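Local atomic coordinates of GTP cyclohydrolase 1 type 2 homolog (Escherichia coli, Escherichia coli O157:H7, PDB entry 1NMO), a protein that binds two iron ions per subunit of a toroidal homohexamer and may take part in degrading radiation-damaged nucleotides. Residues A[1-6]-A[90-95]; A[225-230]-A[236-241]. All coordinates share one frame; numbering follows the deposited sequence.

Contact 1: residues A[1-6]-A[90-95]; sequences MKNTEL and DINLYG
Asn92, first residue of strand 92-95, meets Asn3 amide to amide: Asn3 ND2 gives a fairly straight hydrogen bond to Asn92 OD1 (3.1 Å). The two amide planes stand 85° apart; Asn92 OD1 lies in the plane of the Asn3 amide, while the donor is tilted somewhat from the Asn92 carbonyl plane. Asn92 OD1 also accepts from Gly31 N, and its ND2 is held by the carbonyl oxygens of Lys32 and Asp58, so both ends of this buried amide are satisfied and its rotation is fixed. With Asn3 CG between its own backbone N and carbonyl carbon (chi1 49°), the amide has its ND2 turned to Asn92 OD1.

Two residues on, Tyr94 reaches the first turn of helix 3-13. Its OH donates to Asn3 O at 2.7 Å, in the carbonyl plane and on a lone pair, well to the side of the C=O direction (104°). The same oxygen lies at the ring edge. Leu6 comes obliquely to the phenol end, with Leu6 CD2 4.0 Å from Tyr94 CZ. Alternate residues of the strand, Asn92 and Tyr94, thus face a helix packed across one side of a mixed beta-sheet, an alpha/beta layer of the NIF3-family fold.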
HETATM    1  N   MSE A   1      27.472  41.263  15.165  1.00 27.16           N
HETATM    2  CA  MSE A   1      28.808  40.734  15.579  1.00 26.74           C
HETATM    3  C   MSE A   1      29.581  40.486  14.288  1.00 25.41           C
HETATM    4  O   MSE A   1      28.977  40.219  13.257  1.00 25.49           O
HETATM    5  CB  MSE A   1      28.590  39.418  16.330  1.00 29.02           C
HETATM    6  CG  MSE A   1      29.812  38.874  16.927  1.00 33.75           C
HETATM    7 SE   MSE A   1      29.535  37.216  17.942  1.00 43.35          SE
HETATM    8  CE  MSE A   1      28.017  37.790  19.095  1.00 37.41           C
ATOM      9  N   LYS A   2      30.907  40.564  14.333  1.00 24.33           N
ATOM     10  CA  LYS A   2      31.720  40.341  13.131  1.00 22.85           C
ATOM     11  C   LYS A   2      31.912  38.878  12.846  1.00 21.02           C
ATOM     12  O   LYS A   2      32.279  38.155  13.762  1.00 21.19           O
ATOM     13  CB  LYS A   2      33.124  40.953  13.305  1.00 24.37           C
ATOM     14  CG  LYS A   2      33.168  42.493  13.450  1.00 26.64           C
ATOM     15  CD  LYS A   2      34.636  43.000  13.227  1.00 28.46           C
ATOM     16  CE  LYS A   2      34.828  44.444  13.730  1.00 26.87           C
ATOM     17  NZ  LYS A   2      34.029  45.392  12.909  1.00 29.18           N
ATOM     18  N   ASN A   3      31.785  38.447  11.588  1.00 18.47           N
ATOM     19  CA  ASN A   3      31.967  37.039  11.326  1.00 18.49           C
ATOM     20  C   ASN A   3      33.182  36.416  12.036  1.00 18.01           C
ATOM     21  O   ASN A   3      33.111  35.284  12.493  1.00 17.12           O
ATOM     22  CB  ASN A   3      32.044  36.761   9.825  1.00 17.71           C
ATOM     23  CG  ASN A   3      33.025  37.690   9.108  1.00 18.21           C
ATOM     24  OD1 ASN A   3      33.601  38.548   9.738  1.00 21.25           O
ATOM     25  ND2 ASN A   3      33.179  37.539   7.804  1.00 15.38           N
ATOM     26  N   THR A   4      34.287  37.149  12.189  1.00 18.80           N
ATOM     27  CA  THR A   4      35.475  36.521  12.823  1.00 18.35           C
ATOM     28  C   THR A   4      35.382  36.434  14.351  1.00 18.42           C
ATOM     29  O   THR A   4      36.073  35.635  14.985  1.00 18.57           O
ATOM     30  CB  THR A   4      36.682  37.293  12.491  1.00 19.08           C
ATOM     31  OG1 THR A   4      36.366  38.670  12.752  1.00 22.50           O
ATOM     32  CG2 THR A   4      37.097  37.087  11.002  1.00 16.54           C
ATOM     33  N   GLU A   5      34.553  37.294  14.930  1.00 17.74           N
ATOM     34  CA  GLU A   5      34.311  37.338  16.355  1.00 17.18           C
ATOM     35  C   GLU A   5      33.431  36.177  16.633  1.00 16.23           C
ATOM     36  O   GLU A   5      33.695  35.448  17.532  1.00 18.23           O
ATOM     37  CB  GLU A   5      33.530  38.594  16.735  1.00 18.63           C
ATOM     38  CG  GLU A   5      34.415  39.633  17.344  1.00 22.08           C
ATOM     39  CD  GLU A   5      33.919  41.058  17.101  1.00 22.00           C
ATOM     40  OE1 GLU A   5      32.689  41.336  16.958  1.00 24.02           O
ATOM     41  OE2 GLU A   5      34.792  41.924  17.088  1.00 25.54           O
ATOM     42  N   LEU A   6      32.366  35.976  15.855  1.00 15.28           N
ATOM     43  CA  LEU A   6      31.521  34.821  16.126  1.00 14.40           C
ATOM     44  C   LEU A   6      32.320  33.531  15.903  1.00 15.75           C
ATOM     45  O   LEU A   6      32.064  32.550  16.550  1.00 17.02           O
ATOM     46  CB  LEU A   6      30.268  34.854  15.260  1.00 12.99           C
ATOM     47  CG  LEU A   6      29.326  33.626  15.116  1.00 14.17           C
ATOM     48  CD1 LEU A   6      28.767  33.231  16.532  1.00 13.29           C
ATOM     49  CD2 LEU A   6      28.172  33.927  14.149  1.00  9.98           C
ATOM     50  N   ASP A  90      26.711  36.248  -0.178  1.00 17.78           N
ATOM     51  CA  ASP A  90      27.568  36.701   0.925  1.00 16.61           C
ATOM     52  C   ASP A  90      27.202  36.068   2.227  1.00 15.13           C
ATOM     53  O   ASP A  90      27.238  36.713   3.279  1.00 14.51           O
ATOM     54  CB  ASP A  90      27.497  38.193   1.113  1.00 18.62           C
ATOM     55  CG  ASP A  90      27.913  38.940  -0.104  1.00 20.04           C
ATOM     56  OD1 ASP A  90      29.033  38.659  -0.599  1.00 20.57           O
ATOM     57  OD2 ASP A  90      27.100  39.817  -0.563  1.00 21.59           O
ATOM     58  N   ILE A  91      26.834  34.806   2.171  1.00 14.18           N
ATOM     59  CA  ILE A  91      26.473  34.118   3.394  1.00 13.84           C
ATOM     60  C   ILE A  91      27.721  33.419   3.976  1.00 13.38           C
ATOM     61  O   ILE A  91      28.367  32.676   3.256  1.00 14.50           O
ATOM     62  CB  ILE A  91      25.399  33.058   3.101  1.00 11.96           C
ATOM     63  CG1 ILE A  91      24.088  33.684   2.683  1.00 14.17           C
ATOM     64  CG2 ILE A  91      25.152  32.220   4.308  1.00 14.26           C
ATOM     65  CD1 ILE A  91      22.994  32.647   2.403  1.00  9.61           C
ATOM     66  N   ASN A  92      28.091  33.696   5.235  1.00 12.87           N
ATOM     67  CA  ASN A  92      29.190  32.958   5.924  1.00 13.31           C
ATOM     68  C   ASN A  92      28.843  31.459   6.259  1.00 13.10           C
ATOM     69  O   ASN A  92      27.793  31.175   6.856  1.00 14.36           O
ATOM     70  CB  ASN A  92      29.531  33.635   7.270  1.00 12.53           C
ATOM     71  CG  ASN A  92      30.011  35.044   7.082  1.00 11.97           C
ATOM     72  OD1 ASN A  92      31.211  35.297   6.994  1.00 12.52           O
ATOM     73  ND2 ASN A  92      29.075  35.978   6.937  1.00 12.37           N
ATOM     74  N   LEU A  93      29.664  30.479   5.891  1.00 12.42           N
ATOM     75  CA  LEU A  93      29.317  29.113   6.357  1.00 11.40           C
ATOM     76  C   LEU A  93      30.328  28.755   7.417  1.00 12.45           C
ATOM     77  O   LEU A  93      31.539  28.860   7.168  1.00 14.21           O
ATOM     78  CB  LEU A  93      29.474  28.037   5.294  1.00 10.48           C
ATOM     79  CG  LEU A  93      29.379  26.588   5.811  1.00  9.49           C
ATOM     80  CD1 LEU A  93      27.912  26.326   6.112  1.00  7.89           C
ATOM     81  CD2 LEU A  93      29.823  25.567   4.746  1.00  8.78           C
ATOM     82  N   TYR A  94      29.863  28.341   8.605  1.00 11.46           N
ATOM     83  CA  TYR A  94      30.776  27.880   9.661  1.00  8.49           C
ATOM     84  C   TYR A  94      30.301  26.456   9.855  1.00  9.83           C
ATOM     85  O   TYR A  94      29.097  26.176   9.617  1.00 10.66           O
ATOM     86  CB  TYR A  94      30.532  28.577  11.015  1.00  9.23           C
ATOM     87  CG  TYR A  94      30.637  30.112  11.068  1.00  9.13           C
ATOM     88  CD1 TYR A  94      29.677  30.900  10.503  1.00  9.62           C
ATOM     89  CD2 TYR A  94      31.704  30.741  11.725  1.00 10.82           C
ATOM     90  CE1 TYR A  94      29.735  32.308  10.585  1.00 12.47           C
ATOM     91  CE2 TYR A  94      31.796  32.150  11.807  1.00 11.86           C
ATOM     92  CZ  TYR A  94      30.800  32.919  11.247  1.00 12.09           C
ATOM     93  OH  TYR A  94      30.842  34.306  11.408  1.00 11.57           O
ATOM     94  N   GLY A  95      31.226  25.573  10.266  1.00 10.09           N
ATOM     95  CA  GLY A  95      30.948  24.178  10.611  1.00  8.96           C
ATOM     96  C   GLY A  95      31.873  23.784  11.800  1.00 11.98           C
ATOM     97  O   GLY A  95      33.016  24.280  11.881  1.00 12.88           O
TER

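Contact 2: residues A[225-230]-A[236-241]; sequences ALSEWL and LDVTFI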
ATOM      1  N   ALA A 225      21.488  22.448  20.438  1.00 15.42           N
ATOM      2  CA  ALA A 225      21.858  23.039  21.720  1.00 16.63           C
ATOM      3  C   ALA A 225      22.696  24.299  21.509  1.00 17.43           C
ATOM      4  O   ALA A 225      22.443  25.304  22.156  1.00 19.13           O
ATOM      5  CB  ALA A 225      22.634  22.033  22.581  1.00 15.05           C
ATOM      6  N   LEU A 226      23.651  24.268  20.578  1.00 16.95           N
ATOM      7  CA  LEU A 226      24.516  25.420  20.378  1.00 16.80           C
ATOM      8  C   LEU A 226      23.730  26.620  19.895  1.00 16.14           C
ATOM      9  O   LEU A 226      23.971  27.773  20.291  1.00 16.15           O
ATOM     10  CB  LEU A 226      25.662  25.026  19.406  1.00 15.53           C
ATOM     11  CG  LEU A 226      26.548  26.184  18.882  1.00 14.98           C
ATOM     12  CD1 LEU A 226      27.462  26.693  20.003  1.00 13.07           C
ATOM     13  CD2 LEU A 226      27.408  25.690  17.712  1.00 12.28           C
ATOM     14  N   SER A 227      22.729  26.365  19.067  1.00 17.52           N
ATOM     15  CA  SER A 227      21.905  27.480  18.521  1.00 19.01           C
ATOM     16  C   SER A 227      21.157  28.196  19.645  1.00 19.17           C
ATOM     17  O   SER A 227      20.985  29.415  19.583  1.00 18.98           O
ATOM     18  CB  SER A 227      20.882  26.962  17.490  1.00 18.02           C
ATOM     19  OG  SER A 227      21.537  26.270  16.445  1.00 18.33           O
ATOM     20  N   GLU A 228      20.720  27.437  20.670  1.00 20.51           N
ATOM     21  CA  GLU A 228      19.993  28.028  21.825  1.00 20.07           C
ATOM     22  C   GLU A 228      21.041  28.734  22.645  1.00 19.91           C
ATOM     23  O   GLU A 228      20.840  29.836  23.123  1.00 20.79           O
ATOM     24  CB  GLU A 228      19.346  26.927  22.659  1.00 21.15           C
ATOM     25  CG  GLU A 228      18.235  26.225  21.897  1.00 24.69           C
ATOM     26  CD  GLU A 228      17.835  24.873  22.509  1.00 29.04           C
ATOM     27  OE1 GLU A 228      18.726  24.240  23.217  1.00 28.86           O
ATOM     28  OE2 GLU A 228      16.639  24.450  22.252  1.00 28.77           O
ATOM     29  N   TRP A 229      22.196  28.117  22.791  1.00 19.63           N
ATOM     30  CA  TRP A 229      23.234  28.782  23.561  1.00 19.91           C
ATOM     31  C   TRP A 229      23.545  30.128  22.895  1.00 21.09           C
ATOM     32  O   TRP A 229      23.827  31.134  23.569  1.00 21.63           O
ATOM     33  CB  TRP A 229      24.530  27.963  23.553  1.00 19.22           C
ATOM     34  CG  TRP A 229      25.622  28.544  24.387  1.00 18.81           C
ATOM     35  CD1 TRP A 229      25.793  28.391  25.753  1.00 18.20           C
ATOM     36  CD2 TRP A 229      26.701  29.398  23.941  1.00 19.76           C
ATOM     37  NE1 TRP A 229      26.931  29.105  26.175  1.00 19.44           N
ATOM     38  CE2 TRP A 229      27.488  29.727  25.082  1.00 18.93           C
ATOM     39  CE3 TRP A 229      27.072  29.925  22.691  1.00 20.36           C
ATOM     40  CZ2 TRP A 229      28.625  30.552  24.998  1.00 20.08           C
ATOM     41  CZ3 TRP A 229      28.211  30.763  22.598  1.00 19.21           C
ATOM     42  CH2 TRP A 229      28.974  31.066  23.752  1.00 20.70           C
ATOM     43  N   LEU A 230      23.536  30.196  21.567  1.00 19.85           N
ATOM     44  CA  LEU A 230      23.860  31.518  21.004  1.00 18.69           C
ATOM     45  C   LEU A 230      22.684  32.475  21.260  1.00 19.37           C
ATOM     46  O   LEU A 230      22.886  33.626  21.556  1.00 18.28           O
ATOM     47  CB  LEU A 230      24.158  31.419  19.503  1.00 15.41           C
ATOM     48  CG  LEU A 230      25.476  30.767  19.098  1.00 14.41           C
ATOM     49  CD1 LEU A 230      25.210  30.207  17.732  1.00 13.77           C
ATOM     50  CD2 LEU A 230      26.668  31.822  19.015  1.00  7.96           C
ATOM     51  N   LEU A 236      22.186  37.802  18.609  1.00 23.10           N
ATOM     52  CA  LEU A 236      22.042  37.207  17.287  1.00 21.07           C
ATOM     53  C   LEU A 236      20.701  36.523  17.211  1.00 21.61           C
ATOM     54  O   LEU A 236      20.222  36.030  18.204  1.00 22.65           O
ATOM     55  CB  LEU A 236      23.119  36.158  17.075  1.00 18.44           C
ATOM     56  CG  LEU A 236      24.558  36.642  17.029  1.00 18.30           C
ATOM     57  CD1 LEU A 236      25.457  35.424  17.001  1.00 16.02           C
ATOM     58  CD2 LEU A 236      24.785  37.587  15.819  1.00 17.30           C
ATOM     59  N   ASP A 237      20.096  36.475  16.032  1.00 21.53           N
ATOM     60  CA  ASP A 237      18.843  35.780  15.885  1.00 21.89           C
ATOM     61  C   ASP A 237      19.201  34.384  15.248  1.00 21.06           C
ATOM     62  O   ASP A 237      19.385  34.316  14.027  1.00 21.57           O
ATOM     63  CB  ASP A 237      17.936  36.611  14.955  1.00 23.36           C
ATOM     64  CG  ASP A 237      16.686  35.852  14.515  1.00 26.86           C
ATOM     65  OD1 ASP A 237      16.228  35.010  15.317  1.00 27.89           O
ATOM     66  OD2 ASP A 237      16.123  36.092  13.399  1.00 30.20           O
ATOM     67  N   VAL A 238      19.271  33.299  16.034  1.00 19.14           N
ATOM     68  CA  VAL A 238      19.629  31.996  15.491  1.00 18.37           C
ATOM     69  C   VAL A 238      18.454  31.044  15.389  1.00 19.58           C
ATOM     70  O   VAL A 238      17.736  30.846  16.378  1.00 21.16           O
ATOM     71  CB  VAL A 238      20.724  31.357  16.346  1.00 18.81           C
ATOM     72  CG1 VAL A 238      21.333  30.176  15.603  1.00 16.87           C
ATOM     73  CG2 VAL A 238      21.834  32.409  16.624  1.00 15.78           C
ATOM     74  N   THR A 239      18.224  30.445  14.203  1.00 18.23           N
ATOM     75  CA  THR A 239      17.087  29.540  14.006  1.00 15.86           C
ATOM     76  C   THR A 239      17.583  28.176  13.520  1.00 15.75           C
ATOM     77  O   THR A 239      18.068  28.050  12.411  1.00 14.36           O
ATOM     78  CB  THR A 239      16.122  30.098  12.905  1.00 16.39           C
ATOM     79  OG1 THR A 239      15.681  31.416  13.262  1.00 18.87           O
ATOM     80  CG2 THR A 239      14.860  29.238  12.768  1.00 16.56           C
ATOM     81  N   PHE A 240      17.445  27.146  14.343  1.00 15.19           N
ATOM     82  CA  PHE A 240      17.829  25.775  13.968  1.00 15.27           C
ATOM     83  C   PHE A 240      16.769  25.107  13.073  1.00 15.44           C
ATOM     84  O   PHE A 240      15.608  25.005  13.485  1.00 17.62           O
ATOM     85  CB  PHE A 240      17.990  24.912  15.211  1.00 14.14           C
ATOM     86  CG  PHE A 240      18.071  23.433  14.922  1.00 16.71           C
ATOM     87  CD1 PHE A 240      19.020  22.933  14.052  1.00 15.28           C
ATOM     88  CD2 PHE A 240      17.169  22.537  15.501  1.00 17.57           C
ATOM     89  CE1 PHE A 240      19.065  21.569  13.752  1.00 15.76           C
ATOM     90  CE2 PHE A 240      17.235  21.160  15.186  1.00 17.14           C
ATOM     91  CZ  PHE A 240      18.172  20.691  14.313  1.00 15.68           C
ATOM     92  N   ILE A 241      17.154  24.671  11.862  1.00 13.24           N
ATOM     93  CA  ILE A 241      16.229  23.985  10.934  1.00 12.32           C
ATOM     94  C   ILE A 241      16.563  22.498  10.794  1.00 11.57           C
ATOM     95  O   ILE A 241      17.699  22.155  10.393  1.00 10.66           O
ATOM     96  CB  ILE A 241      16.288  24.609   9.536  1.00 10.91           C
ATOM     97  CG1 ILE A 241      15.956  26.082   9.663  1.00 12.66           C
ATOM     98  CG2 ILE A 241      15.215  23.965   8.604  1.00 11.49           C
ATOM     99  CD1 ILE A 241      15.656  26.752   8.317  1.00 11.82           C
TER
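Val238 packs against Ser227 and Leu230 where helix 221-233 is followed, after a short loop, by the antiparallel strand 237-240, an edge strand, within this chain, of the mixed alpha/beta sheet. The axes of helix 225-230 and strand 237-240 run nearly antiparallel (162°), 7.9 Å apart at closest approach. The two methyls of Val238 divide the helix surface between them: CG1 lies 3.8 Å from Ser227 CB, and CG2 lies 3.8 Å from Leu230 CB. Val238 CG1 is anti to the backbone N (chi1 -166°), which leaves CG2 beside that N to meet Leu230. These two side chains pass each other at a slant.

On either side of Val238 along the strand the contact is lighter. Leu236 joins the far end through its CD1, 4.3 Å from Leu230 CD2. Phe240 offers its CB to Ser227 OG, while the end of its side chain leads away and touches Ile223 and Arg224, earlier on the same helix.

Further out, Thr40 of the adjacent parallel strand 37-41 touches both Val238 and Phe240. Helix 3-13 lies against Leu230 through Leu6 and Ile10. The connection is pinned by polar side chains: Asn231 ND2 donates to Val238 O, and Thr234 OG1 bonds to both Leu230 O and Leu236 N. The buried Ser227 OG, placed beside its own backbone N, hydrogen-bonds to Ile223 O one turn back and to Thr40 OG1 on the neighbouring strand 37-41.

How the contacts relate
Both contacts are buried, though Phe240 of contact 2 is partly exposed, and both set a helix against the same five-stranded mixed sheet, contact 1 on strand 92-95 and contact 2 on strand 237-240, with strands 59-62 and 37-41 between them. Their centres are 14 Å apart. The two helices meet: Leu6 CD1 touches Leu230 CD2 at 3.5 Å, and Leu236 CD1 approaches both Leu6 CD1 and Met1 CE. The chemistry differs. Contact 1 bonds directly across its segments through polar groups, whereas contact 2 is mainly apolar, its polar groups finding partners outside the two segments. Leu6 thus takes part in contact 1 while its other methyl belongs to the apolar cluster it shares with contact 2.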